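Local coordinates for penicillin-binding protein activator LpoB (Escherichia coli, PDB 4Q6Z), which probably regulates peptidoglycan synthesis as an activator that penicillin-binding protein 1B needs for its function, here represented by its C-terminal domain, at residues A[26-30]-A[79-83]. Numbering follows the deposited sequence.
Sequences LLVDS and DSLGT
Asp29 and Leu81 form the centre of this contact. The backbone N of Leu81 donates to OD1 of Asp29 at 3.0 Å, with an N-H...O angle of 143°. The N-H comes from the syn side of the carboxylate but stands 32° out of its plane. The Ser80-Leu81 peptide that supplies it is modelled as cis. The same carboxylate lies against the leucine side chain: CG of Asp29 is 3.8 Å from CB of Leu81. The Leu81 side chain crosses that of Asp29 obliquely, with CD2 4.0 Å from Asp29 CB. The same CD2 also meets CD2 of Leu27 tip to tip, at 4.0 Å. On the far side of the Asp29 bond from the leucines, Ser80 OG donates a hydrogen bond to Ser30 OG at 2.6 Å.

The strand 25-35 runs inside the mixed sheet, between 59-60 and 98-106, and is parallel to both. The chain from 59-60 to 98-106 is thus a beta-alpha-beta crossover with two helices, 63-73 and 84-93. Residues 79-83 belong to the loop between these helices, which packs against the strand that the crossover spans. Leu27 and Leu81 both touch Leu66 of the first helix. On the second, Leu27 packs on Ile90 and Ala91, and Leu81 on Ala87.

Asp29 CG lies anti to the backbone N (chi1 -180°), which carries the carboxylate out toward the loop. OD1 also takes a weak bond from Ser30 N, so two backbone N-H groups converge on one buried oxygen. An alanine here would remove that acceptor and would probably leave the amide of Leu81 without its mate and the loop less firmly fixed to the strand. Backbone bonds from Leu27 and Asp29 to Leu100 hold the strand in place, while Leu81 also touches Val99 and Asp29 touches Tyr101.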
loop_
_atom_site.group_PDB
_atom_site.type_symbol
_atom_site.label_atom_id
_atom_site.label_comp_id
_atom_site.label_asym_id
_atom_site.label_seq_id
_atom_site.Cartn_x
_atom_site.Cartn_y
_atom_site.Cartn_z
ATOM N N LEU A 26 4.571 2.907 7.991
ATOM C CA LEU A 26 3.763 2.215 7.022
ATOM C C LEU A 26 4.673 1.754 5.885
ATOM O O LEU A 26 5.240 2.576 5.159
ATOM C CB LEU A 26 2.741 3.213 6.509
ATOM C CG LEU A 26 1.488 2.650 5.896
ATOM C CD1 LEU A 26 0.613 2.182 7.028
ATOM C CD2 LEU A 26 0.796 3.725 5.073
ATOM N N LEU A 27 4.821 0.448 5.730
ATOM C CA LEU A 27 5.428 -0.111 4.513
ATOM C C LEU A 27 4.358 -0.146 3.384
ATOM O O LEU A 27 3.386 -0.917 3.431
ATOM C CB LEU A 27 6.084 -1.479 4.789
ATOM C CG LEU A 27 6.723 -2.273 3.621
ATOM C CD1 LEU A 27 7.765 -1.448 2.912
ATOM C CD2 LEU A 27 7.349 -3.586 4.051
ATOM N N VAL A 28 4.514 0.732 2.393
ATOM C CA VAL A 28 3.481 0.905 1.353
ATOM C C VAL A 28 3.829 0.054 0.128
ATOM O O VAL A 28 4.729 0.406 -0.619
ATOM C CB VAL A 28 3.345 2.364 0.892
ATOM C CG1 VAL A 28 2.301 2.474 -0.204
ATOM C CG2 VAL A 28 3.021 3.297 2.050
ATOM N N ASP A 29 3.083 -1.030 -0.084
ATOM C CA ASP A 29 3.288 -1.943 -1.209
ATOM C C ASP A 29 2.837 -1.324 -2.535
ATOM O O ASP A 29 1.931 -0.488 -2.568
ATOM C CB ASP A 29 2.520 -3.231 -0.957
ATOM C CG ASP A 29 2.680 -4.243 -2.080
ATOM O OD1 ASP A 29 3.745 -4.270 -2.727
ATOM O OD2 ASP A 29 1.728 -5.005 -2.333
ATOM N N SER A 30 3.485 -1.733 -3.627
ATOM C CA SER A 30 3.134 -1.251 -4.971
ATOM C C SER A 30 1.715 -1.636 -5.235
ATOM O O SER A 30 1.316 -2.733 -4.863
ATOM C CB SER A 30 3.990 -1.900 -6.066
ATOM O OG SER A 30 5.357 -2.049 -5.710
ATOM N N ASP A 79 11.234 -6.858 -7.022
ATOM C CA ASP A 79 10.141 -7.833 -7.006
ATOM C C ASP A 79 9.095 -7.500 -5.927
ATOM O O ASP A 79 8.605 -8.391 -5.229
ATOM C CB ASP A 79 10.710 -9.246 -6.753
ATOM C CG ASP A 79 9.893 -10.359 -7.413
ATOM O OD1 ASP A 79 8.811 -10.077 -7.973
ATOM O OD2 ASP A 79 10.345 -11.531 -7.358
ATOM N N SER A 80 8.750 -6.223 -5.784
ATOM C CA SER A 80 8.025 -5.761 -4.592
ATOM C C SER A 80 6.522 -6.064 -4.692
ATOM O O SER A 80 5.988 -6.106 -5.788
ATOM C CB SER A 80 8.246 -4.266 -4.369
ATOM O OG SER A 80 7.538 -3.492 -5.311
ATOM N N LEU A 81 5.828 -6.250 -3.567
ATOM C CA LEU A 81 6.339 -6.977 -2.376
ATOM C C LEU A 81 6.261 -8.496 -2.586
ATOM O O LEU A 81 5.524 -8.968 -3.449
ATOM C CB LEU A 81 5.561 -6.550 -1.104
ATOM C CG LEU A 81 6.327 -5.908 0.060
ATOM C CD1 LEU A 81 7.373 -4.876 -0.351
ATOM C CD2 LEU A 81 5.316 -5.251 0.981
ATOM N N GLY A 82 7.022 -9.259 -1.808
ATOM C CA GLY A 82 6.838 -10.704 -1.789
ATOM C C GLY A 82 5.458 -11.099 -1.296
ATOM O O GLY A 82 4.542 -10.276 -1.230
ATOM N N THR A 83 5.306 -12.372 -0.949
ATOM C CA THR A 83 4.143 -12.858 -0.183
ATOM C C THR A 83 3.789 -11.941 1.021
ATOM O O THR A 83 4.419 -10.898 1.273
ATOM C CB THR A 83 4.417 -14.312 0.288
ATOM O OG1 THR A 83 5.288 -14.925 -0.654
ATOM C CG2 THR A 83 3.132 -15.190 0.414
#